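Local coordinates for MobB protein homolog (Geobacillus stearothermophilus, PDB 1XJC) that is of unknown function but probably binds a nucleotide through a P-loop and takes part in making the molybdopterin guanine dinucleotide cofactor, at residues 10-15 against 122-127; 19-24 against 101-106; 64-69 against 75-80. All blocks are in the same frame, centred on the assembly; numbering follows the deposited sequence.

Contact 1 (10-15 against 122-127); sequences VGYKHS and WASLQH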
loop_
_atom_site.group_PDB
_atom_site.type_symbol
_atom_site.label_atom_id
_atom_site.label_comp_id
_atom_site.label_asym_id
_atom_site.label_seq_id
_atom_site.Cartn_x
_atom_site.Cartn_y
_atom_site.Cartn_z
ATOM N N VAL A 10 -2.682 -4.971 0.534
ATOM C CA VAL A 10 -3.897 -5.637 0.068
ATOM C C VAL A 10 -4.661 -6.332 1.192
ATOM O O VAL A 10 -4.063 -6.835 2.156
ATOM C CB VAL A 10 -3.573 -6.684 -1.035
ATOM C CG1 VAL A 10 -2.925 -5.989 -2.228
ATOM C CG2 VAL A 10 -2.629 -7.765 -0.484
ATOM N N GLY A 11 -5.985 -6.361 1.058
ATOM C CA GLY A 11 -6.826 -6.995 2.054
ATOM C C GLY A 11 -8.282 -6.603 1.872
ATOM O O GLY A 11 -8.599 -5.614 1.190
ATOM N N TYR A 12 -9.172 -7.376 2.485
ATOM C CA TYR A 12 -10.598 -7.115 2.390
ATOM C C TYR A 12 -11.019 -5.997 3.345
ATOM O O TYR A 12 -10.187 -5.435 4.069
ATOM C CB TYR A 12 -11.356 -8.415 2.662
ATOM C CG TYR A 12 -11.067 -9.472 1.606
ATOM C CD1 TYR A 12 -11.444 -9.268 0.275
ATOM C CD2 TYR A 12 -10.378 -10.649 1.921
ATOM C CE1 TYR A 12 -11.140 -10.208 -0.716
ATOM C CE2 TYR A 12 -10.069 -11.594 0.941
ATOM C CZ TYR A 12 -10.453 -11.367 -0.375
ATOM O OH TYR A 12 -10.172 -12.294 -1.355
ATOM N N LYS A 13 -12.306 -5.666 3.326
ATOM C CA LYS A 13 -12.855 -4.607 4.183
ATOM C C LYS A 13 -12.550 -4.856 5.660
ATOM O O LYS A 13 -12.661 -5.981 6.131
ATOM C CB LYS A 13 -14.375 -4.501 3.971
ATOM C CG LYS A 13 -15.103 -3.701 5.050
ATOM C CD LYS A 13 -16.254 -2.875 4.496
ATOM C CE LYS A 13 -15.724 -1.683 3.698
ATOM N NZ LYS A 13 -16.828 -0.815 3.180
ATOM N N HIS A 14 -12.141 -3.802 6.367
ATOM C CA HIS A 14 -11.823 -3.876 7.804
ATOM C C HIS A 14 -10.733 -4.894 8.139
ATOM O O HIS A 14 -10.696 -5.418 9.248
ATOM C CB HIS A 14 -13.091 -4.213 8.612
ATOM C CG HIS A 14 -14.243 -3.290 8.342
ATOM N ND1 HIS A 14 -15.558 -3.674 8.499
ATOM C CD2 HIS A 14 -14.278 -1.992 7.955
ATOM C CE1 HIS A 14 -16.353 -2.651 8.223
ATOM N NE2 HIS A 14 -15.601 -1.619 7.891
ATOM N N SER A 15 -9.852 -5.185 7.185
ATOM C CA SER A 15 -8.767 -6.124 7.430
ATOM C C SER A 15 -7.643 -5.474 8.246
ATOM O O SER A 15 -6.829 -6.168 8.864
ATOM C CB SER A 15 -8.207 -6.618 6.098
ATOM O OG SER A 15 -7.739 -5.541 5.299
ATOM N N TRP A 122 -7.006 -15.429 4.152
ATOM C CA TRP A 122 -5.676 -15.853 3.720
ATOM C C TRP A 122 -5.725 -16.901 2.621
ATOM O O TRP A 122 -4.881 -16.898 1.721
ATOM C CB TRP A 122 -4.886 -16.404 4.909
ATOM C CG TRP A 122 -3.511 -16.930 4.556
ATOM C CD1 TRP A 122 -3.020 -18.186 4.814
ATOM C CD2 TRP A 122 -2.465 -16.220 3.878
ATOM N NE1 TRP A 122 -1.736 -18.294 4.341
ATOM C CE2 TRP A 122 -1.369 -17.106 3.758
ATOM C CE3 TRP A 122 -2.348 -14.915 3.350
ATOM C CZ2 TRP A 122 -0.167 -16.737 3.131
ATOM C CZ3 TRP A 122 -1.152 -14.548 2.725
ATOM C CH2 TRP A 122 -0.077 -15.458 2.622
ATOM N N ALA A 123 -6.694 -17.805 2.703
ATOM C CA ALA A 123 -6.839 -18.851 1.694
ATOM C C ALA A 123 -7.077 -18.241 0.314
ATOM O O ALA A 123 -6.579 -18.750 -0.686
ATOM C CB ALA A 123 -7.991 -19.785 2.063
ATOM N N SER A 124 -7.825 -17.148 0.244
ATOM C CA SER A 124 -8.078 -16.546 -1.059
ATOM C C SER A 124 -7.056 -15.495 -1.481
ATOM O O SER A 124 -7.079 -15.051 -2.632
ATOM C CB SER A 124 -9.467 -15.921 -1.099
ATOM O OG SER A 124 -9.521 -14.766 -0.287
ATOM N N LEU A 125 -6.166 -15.100 -0.566
ATOM C CA LEU A 125 -5.158 -14.079 -0.861
ATOM C C LEU A 125 -3.718 -14.603 -0.921
ATOM O O LEU A 125 -2.831 -13.902 -1.385
ATOM C CB LEU A 125 -5.228 -12.952 0.186
ATOM C CG LEU A 125 -6.542 -12.152 0.296
ATOM C CD1 LEU A 125 -6.480 -11.215 1.479
ATOM C CD2 LEU A 125 -6.794 -11.376 -0.969
ATOM N N GLN A 126 -3.492 -15.828 -0.448
ATOM C CA GLN A 126 -2.153 -16.416 -0.418
ATOM C C GLN A 126 -1.555 -16.665 -1.798
ATOM O O GLN A 126 -0.355 -16.863 -1.924
ATOM C CB GLN A 126 -2.167 -17.737 0.359
ATOM C CG GLN A 126 -2.864 -18.900 -0.346
ATOM C CD GLN A 126 -2.832 -20.191 0.477
ATOM O OE1 GLN A 126 -1.877 -20.446 1.213
ATOM N NE2 GLN A 126 -3.866 -21.019 0.331
ATOM N N HIS A 127 -2.375 -16.654 -2.840
ATOM C CA HIS A 127 -1.829 -16.918 -4.162
ATOM C C HIS A 127 -1.380 -15.684 -4.946
ATOM O O HIS A 127 -0.976 -15.793 -6.111
ATOM C CB HIS A 127 -2.822 -17.760 -4.962
ATOM C CG HIS A 127 -3.098 -19.087 -4.325
ATOM N ND1 HIS A 127 -2.105 -20.015 -4.095
ATOM C CD2 HIS A 127 -4.238 -19.621 -3.825
ATOM C CE1 HIS A 127 -2.621 -21.066 -3.481
ATOM N NE2 HIS A 127 -3.913 -20.852 -3.306
#

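Contact 2 (19-24 against 101-106); sequences TLMEKW and LVEGYK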
loop_
_atom_site.group_PDB
_atom_site.type_symbol
_atom_site.label_atom_id
_atom_site.label_comp_id
_atom_site.label_asym_id
_atom_site.label_seq_id
_atom_site.Cartn_x
_atom_site.Cartn_y
_atom_site.Cartn_z
ATOM N N THR A 19 -5.156 1.088 9.106
ATOM C CA THR A 19 -4.190 1.241 10.178
ATOM C C THR A 19 -2.773 1.174 9.596
ATOM O O THR A 19 -1.961 2.056 9.851
ATOM C CB THR A 19 -4.400 0.148 11.245
ATOM O OG1 THR A 19 -5.550 0.495 12.029
ATOM C CG2 THR A 19 -3.159 0.001 12.158
ATOM N N LEU A 20 -2.483 0.147 8.795
ATOM C CA LEU A 20 -1.152 0.028 8.192
ATOM C C LEU A 20 -0.789 1.233 7.320
ATOM O O LEU A 20 0.287 1.805 7.478
ATOM C CB LEU A 20 -1.037 -1.237 7.351
ATOM C CG LEU A 20 0.323 -1.349 6.643
ATOM C CD1 LEU A 20 1.455 -1.409 7.685
ATOM C CD2 LEU A 20 0.336 -2.592 5.772
HETATM N N MSE A 21 -1.680 1.621 6.410
HETATM C CA MSE A 21 -1.409 2.777 5.536
HETATM C C MSE A 21 -1.090 4.023 6.353
HETATM O O MSE A 21 -0.109 4.725 6.102
HETATM C CB MSE A 21 -2.619 3.084 4.629
HETATM C CG MSE A 21 -2.839 2.094 3.492
HETATM SE SE MSE A 21 -1.395 2.111 2.171
HETATM C CE MSE A 21 -1.930 3.687 1.132
ATOM N N GLU A 22 -1.925 4.304 7.341
ATOM C CA GLU A 22 -1.706 5.491 8.153
ATOM C C GLU A 22 -0.387 5.494 8.897
ATOM O O GLU A 22 0.358 6.477 8.862
ATOM C CB GLU A 22 -2.868 5.675 9.141
ATOM C CG GLU A 22 -3.984 6.526 8.541
ATOM C CD GLU A 22 -5.199 6.691 9.454
ATOM O OE1 GLU A 22 -5.022 6.820 10.692
ATOM O OE2 GLU A 22 -6.327 6.711 8.908
ATOM N N LYS A 23 -0.089 4.391 9.567
ATOM C CA LYS A 23 1.140 4.313 10.333
ATOM C C LYS A 23 2.369 4.268 9.452
ATOM O O LYS A 23 3.393 4.857 9.788
ATOM C CB LYS A 23 1.105 3.081 11.245
ATOM C CG LYS A 23 0.089 3.209 12.369
ATOM C CD LYS A 23 0.032 1.935 13.199
ATOM C CE LYS A 23 -1.059 2.040 14.250
ATOM N NZ LYS A 23 -0.817 3.231 15.123
ATOM N N TRP A 24 2.275 3.567 8.326
ATOM C CA TRP A 24 3.416 3.449 7.425
ATOM C C TRP A 24 3.696 4.815 6.798
ATOM O O TRP A 24 4.838 5.255 6.770
ATOM C CB TRP A 24 3.122 2.409 6.339
ATOM C CG TRP A 24 4.337 1.887 5.629
ATOM C CD1 TRP A 24 5.619 2.357 5.719
ATOM C CD2 TRP A 24 4.381 0.774 4.731
ATOM N NE1 TRP A 24 6.455 1.602 4.937
ATOM C CE2 TRP A 24 5.724 0.624 4.317
ATOM C CE3 TRP A 24 3.414 -0.117 4.235
ATOM C CZ2 TRP A 24 6.127 -0.381 3.424
ATOM C CZ3 TRP A 24 3.817 -1.118 3.345
ATOM C CH2 TRP A 24 5.159 -1.240 2.952
ATOM N N LEU A 101 2.946 4.008 -1.672
ATOM C CA LEU A 101 2.170 2.950 -1.055
ATOM C C LEU A 101 0.861 2.854 -1.803
ATOM O O LEU A 101 0.102 3.836 -1.900
ATOM C CB LEU A 101 1.910 3.250 0.424
ATOM C CG LEU A 101 3.211 3.261 1.228
ATOM C CD1 LEU A 101 2.924 3.749 2.647
ATOM C CD2 LEU A 101 3.822 1.836 1.262
ATOM N N VAL A 102 0.601 1.660 -2.311
ATOM C CA VAL A 102 -0.586 1.384 -3.093
ATOM C C VAL A 102 -1.534 0.449 -2.364
ATOM O O VAL A 102 -1.154 -0.673 -2.000
ATOM C CB VAL A 102 -0.182 0.723 -4.431
ATOM C CG1 VAL A 102 -1.417 0.315 -5.206
ATOM C CG2 VAL A 102 0.706 1.674 -5.237
ATOM N N GLU A 103 -2.768 0.906 -2.161
ATOM C CA GLU A 103 -3.775 0.093 -1.503
ATOM C C GLU A 103 -4.671 -0.550 -2.568
ATOM O O GLU A 103 -5.409 0.142 -3.269
ATOM C CB GLU A 103 -4.605 0.961 -0.559
ATOM C CG GLU A 103 -5.266 0.181 0.561
ATOM C CD GLU A 103 -6.223 1.013 1.395
ATOM O OE1 GLU A 103 -5.910 2.172 1.736
ATOM O OE2 GLU A 103 -7.295 0.491 1.725
ATOM N N GLY A 104 -4.593 -1.871 -2.710
ATOM C CA GLY A 104 -5.400 -2.558 -3.704
ATOM C C GLY A 104 -4.607 -2.960 -4.943
ATOM O O GLY A 104 -3.393 -3.145 -4.863
ATOM N N TYR A 105 -5.293 -3.094 -6.083
ATOM C CA TYR A 105 -4.662 -3.484 -7.357
ATOM C C TYR A 105 -3.908 -4.802 -7.140
ATOM O O TYR A 105 -2.787 -4.990 -7.645
ATOM C CB TYR A 105 -3.672 -2.404 -7.809
ATOM C CG TYR A 105 -4.287 -1.030 -7.990
ATOM C CD1 TYR A 105 -4.920 -0.669 -9.183
ATOM C CD2 TYR A 105 -4.274 -0.108 -6.950
ATOM C CE1 TYR A 105 -5.531 0.589 -9.322
ATOM C CE2 TYR A 105 -4.872 1.134 -7.077
ATOM C CZ TYR A 105 -5.502 1.479 -8.262
ATOM O OH TYR A 105 -6.113 2.713 -8.347
ATOM N N LYS A 106 -4.543 -5.712 -6.401
ATOM C CA LYS A 106 -3.942 -6.997 -6.040
ATOM C C LYS A 106 -3.327 -7.820 -7.160
ATOM O O LYS A 106 -2.476 -8.673 -6.898
ATOM C CB LYS A 106 -4.950 -7.858 -5.262
ATOM C CG LYS A 106 -6.086 -8.431 -6.100
ATOM C CD LYS A 106 -7.037 -9.299 -5.258
ATOM C CE LYS A 106 -8.187 -9.832 -6.120
ATOM N NZ LYS A 106 -9.169 -10.686 -5.362
#

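Contact 3 (64-69 against 75-80); sequences VATAVE and QLHLRR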
loop_
_atom_site.group_PDB
_atom_site.type_symbol
_atom_site.label_atom_id
_atom_site.label_comp_id
_atom_site.label_asym_id
_atom_site.label_seq_id
_atom_site.Cartn_x
_atom_site.Cartn_y
_atom_site.Cartn_z
ATOM N N VAL A 64 -13.770 16.841 -18.775
ATOM C CA VAL A 64 -12.852 15.707 -18.735
ATOM C C VAL A 64 -11.842 15.900 -17.597
ATOM O O VAL A 64 -11.433 14.928 -16.947
ATOM C CB VAL A 64 -12.064 15.563 -20.066
ATOM C CG1 VAL A 64 -10.960 14.536 -19.908
ATOM C CG2 VAL A 64 -13.008 15.142 -21.196
ATOM N N ALA A 65 -11.462 17.154 -17.346
ATOM C CA ALA A 65 -10.489 17.468 -16.296
ATOM C C ALA A 65 -10.752 18.781 -15.569
ATOM O O ALA A 65 -11.099 19.799 -16.194
ATOM C CB ALA A 65 -9.080 17.508 -16.900
ATOM N N THR A 66 -10.599 18.758 -14.247
ATOM C CA THR A 66 -10.743 19.971 -13.460
ATOM C C THR A 66 -9.542 20.034 -12.517
ATOM O O THR A 66 -9.009 18.999 -12.087
ATOM C CB THR A 66 -12.048 19.980 -12.634
ATOM O OG1 THR A 66 -12.021 18.909 -11.676
ATOM C CG2 THR A 66 -13.259 19.797 -13.560
ATOM N N ALA A 67 -9.103 21.246 -12.212
ATOM C CA ALA A 67 -7.971 21.435 -11.326
ATOM C C ALA A 67 -8.165 22.719 -10.547
ATOM O O ALA A 67 -8.550 23.762 -11.107
ATOM C CB ALA A 67 -6.669 21.508 -12.129
ATOM N N VAL A 68 -7.920 22.636 -9.248
ATOM C CA VAL A 68 -8.013 23.794 -8.374
ATOM C C VAL A 68 -6.650 23.855 -7.716
ATOM O O VAL A 68 -6.195 22.851 -7.152
ATOM C CB VAL A 68 -9.084 23.611 -7.287
ATOM C CG1 VAL A 68 -9.089 24.842 -6.376
ATOM C CG2 VAL A 68 -10.449 23.393 -7.923
ATOM N N GLU A 69 -5.995 25.010 -7.787
ATOM C CA GLU A 69 -4.661 25.154 -7.224
ATOM C C GLU A 69 -4.528 26.323 -6.256
ATOM O O GLU A 69 -5.109 27.391 -6.465
ATOM C CB GLU A 69 -3.640 25.322 -8.353
ATOM C CG GLU A 69 -2.181 25.224 -7.923
ATOM C CD GLU A 69 -1.700 26.401 -7.068
ATOM O OE1 GLU A 69 -1.919 27.561 -7.474
ATOM O OE2 GLU A 69 -1.093 26.157 -5.992
ATOM N N GLN A 75 -5.141 20.264 -6.753
ATOM C CA GLN A 75 -6.196 19.268 -6.683
ATOM C C GLN A 75 -6.697 19.003 -8.103
ATOM O O GLN A 75 -7.099 19.934 -8.811
ATOM C CB GLN A 75 -7.332 19.780 -5.821
ATOM C CG GLN A 75 -8.569 18.926 -5.899
ATOM C CD GLN A 75 -9.698 19.490 -5.059
ATOM O OE1 GLN A 75 -9.548 19.669 -3.842
ATOM N NE2 GLN A 75 -10.838 19.768 -5.700
ATOM N N LEU A 76 -6.672 17.736 -8.505
ATOM C CA LEU A 76 -7.080 17.324 -9.841
ATOM C C LEU A 76 -8.149 16.235 -9.856
ATOM O O LEU A 76 -8.141 15.317 -9.016
ATOM C CB LEU A 76 -5.867 16.789 -10.614
ATOM C CG LEU A 76 -4.691 17.699 -10.996
ATOM C CD1 LEU A 76 -3.459 16.853 -11.337
ATOM C CD2 LEU A 76 -5.074 18.555 -12.184
ATOM N N HIS A 77 -9.058 16.342 -10.824
ATOM C CA HIS A 77 -10.112 15.352 -11.043
ATOM C C HIS A 77 -10.014 15.066 -12.544
ATOM O O HIS A 77 -10.311 15.936 -13.373
ATOM C CB HIS A 77 -11.481 15.926 -10.665
ATOM C CG HIS A 77 -11.724 15.964 -9.187
ATOM N ND1 HIS A 77 -12.136 14.859 -8.472
ATOM C CD2 HIS A 77 -11.550 16.953 -8.279
ATOM C CE1 HIS A 77 -12.203 15.167 -7.187
ATOM N NE2 HIS A 77 -11.850 16.431 -7.043
ATOM N N LEU A 78 -9.568 13.863 -12.891
ATOM C CA LEU A 78 -9.370 13.500 -14.282
ATOM C C LEU A 78 -10.209 12.282 -14.655
ATOM O O LEU A 78 -10.203 11.279 -13.938
ATOM C CB LEU A 78 -7.884 13.203 -14.528
ATOM C CG LEU A 78 -6.857 14.236 -14.023
ATOM C CD1 LEU A 78 -5.453 13.709 -14.241
ATOM C CD2 LEU A 78 -7.030 15.567 -14.745
ATOM N N ARG A 79 -10.919 12.366 -15.775
ATOM C CA ARG A 79 -11.770 11.272 -16.212
ATOM C C ARG A 79 -11.174 10.526 -17.400
ATOM O O ARG A 79 -10.576 11.119 -18.296
ATOM C CB ARG A 79 -13.172 11.792 -16.570
ATOM C CG ARG A 79 -14.212 10.673 -16.734
ATOM C CD ARG A 79 -15.613 11.207 -17.056
ATOM N NE ARG A 79 -15.797 11.418 -18.494
ATOM C CZ ARG A 79 -16.279 12.535 -19.034
ATOM N NH1 ARG A 79 -16.630 13.558 -18.257
ATOM N NH2 ARG A 79 -16.408 12.626 -20.351
ATOM N N ARG A 80 -11.348 9.209 -17.390
ATOM C CA ARG A 80 -10.843 8.333 -18.442
ATOM C C ARG A 80 -11.743 7.101 -18.400
ATOM O O ARG A 80 -12.320 6.792 -17.355
ATOM C CB ARG A 80 -9.413 7.907 -18.123
ATOM C CG ARG A 80 -8.408 8.130 -19.223
ATOM C CD ARG A 80 -7.160 7.298 -18.951
ATOM N NE ARG A 80 -6.050 7.644 -19.836
ATOM C CZ ARG A 80 -5.460 8.837 -19.851
ATOM N NH1 ARG A 80 -5.881 9.785 -19.030
ATOM N NH2 ARG A 80 -4.452 9.082 -20.677
HETATM O O HOH W 1 -10.679 19.737 -9.016
#

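Contact 1 (10-15 against 122-127)
The loop that follows strand 6-10, consistent with a P-loop (Walker A motif), meets the C-terminal part of helix 119-125 through Y12, S124 and L125. Y12 lies with CG beside its own backbone N and opposite the carbonyl carbon (chi1 -64°), which sends the ring across to the helix. Its hydroxyl OH makes a hydrogen bond of 2.8 Å with S124 OG. That OG lies at the ring's edge, near the ring plane, 3.4 Å from Y12 CE2. S124 OG is also hydrogen-bonded to D121 O, one turn back in the helix. L125 takes the apolar part of the ring. The two side chains run past each other in opposite directions, with L125 CG 3.6 Å from Y12 CE2. The methyl branches divide the work. L125 CD2 is 3.5 Å from Y12 OH, and CD1 lies obliquely to the ring, near CE2 and CD2. CD1 also lies 4.3 Å from G11 CA, and a side chain at G11 would run into S15 OG. G11 O is hydrogen-bonded to K17 NZ at the start of helix 17-30. Within the loop, a type II beta turn from Y12 to S15 gives Y12 O two donors, S15 N and S15 OG, the latter at 2.7 Å. A leucine in place of Y12 would probably leave S124 OG without this partner across the contact and open a gap beside L125. The hydroxyl pair thus fixes the outer end of the ring on the exposed side, at S124, while buried L125 packs against its carbons.

Contact 2 (19-24 against 101-106)
L101 projects from strand 99-103 between M21 and W24 of helix 17-30. Its CB comes first, 3.9 Å from the selenium SE of selenomethionine M21, and M21 CE lies equally near. CG then stands beside the backbone N (chi1 -65°), which carries the two methyls to the indole of W24. CD1 lies 3.8 Å from W24 CG, at the start of the ring. CD2 sits over one face of the six-membered ring, 3.4 Å from its centroid and only 6° off the normal, a close CH-pi contact. M21 slides past L101 in the opposite direction. Its chain bends at both chi2 and chi3, bringing CE to 3.7 Å from L101 O. Nearer the backbone, M21 CG is 3.5 Å from E103 OE1, so the carboxylate leans on a methylene. The helix and strand segments run nearly antiparallel, at 165°, with axes 10.1 Å apart. M21 also covers V9 of strand 6-10 and T37 and K39 of strand 35-39. W24 reaches V113 of strand 112-116 and V165 of helix 154-166, so helix 17-30 lies against the central parallel sheet, with helix 154-166 beside it.

Contact 3 (64-69 against 75-80)
V64 CG2 lies over one face of the R79 guanidinium, 4.3 Å from R79 NH2, where the paired strands of a beta hairpin give way to loop. Further along, the H77 imidazole has Q75 NE2 and a water in its plane at the edge. T66 OG1 approaches that ring obliquely. The hairpin consists of antiparallel strands 65-70 and 73-78. T66 with H77 and V68 with Q75 are hydrogen-bonded pairs, each closed by two backbone bonds. A65 with L78 and A67 with L76 are non-hydrogen-bonded pairs. A fifth backbone bond, R79 N to V64 O at 2.9 Å, extends the ladder past the strands. The straightest is Q75 N to V68 O, with an N-H...O angle of 168°. Three carbonyls, H77 O, T66 O and Q75 O, each also receive a CA-H contact from the other strand.

One face carries T66, V68, Q75 and H77, and is mostly polar. T66 OG1 lies between its backbone N and carbonyl carbon (chi1 63°), which sets it 3.2 Å from H77 CB. T66 OG1 is also hydrogen-bonded to the water O at 3.1 Å, and this water weakly accepts from Q75 NE2, forming a bridge between the strands. R79 NH1 is hydrogen-bonded to G62 O, and L78 O accepts from W83 NE1. The other face is apolar and pairs alanines with leucines. A65 CB meets L78 CD2 at 3.6 Å. At the next non-hydrogen-bonded pair, A67 CB and L76 CD2 are 3.4 Å apart, closer than carbon atoms usually pack.

In the fold
Contact 2 is the core contact, near the centre of the chain. Contact 1 is partly buried at the C-terminal end of strand 6-10, and contact 3 is a surface hairpin. Contacts 1 and 2 share one neighbourhood: the loop 10-15 leads into helix 17-30, and V10 CG1 touches G104 O and K106 CA beyond strand 99-103. E103 also touches residues of the probable P-loop. Contact 3 stands apart, with its centre about 24 Å from that of contact 2 and 32 Å from that of contact 1. The chemistry follows the place. Contact 2 is mainly apolar, contact 1 adds a hydroxyl pair, and contact 3 rests on backbone bonds, with side-chain packing and a weak water bridge beside them.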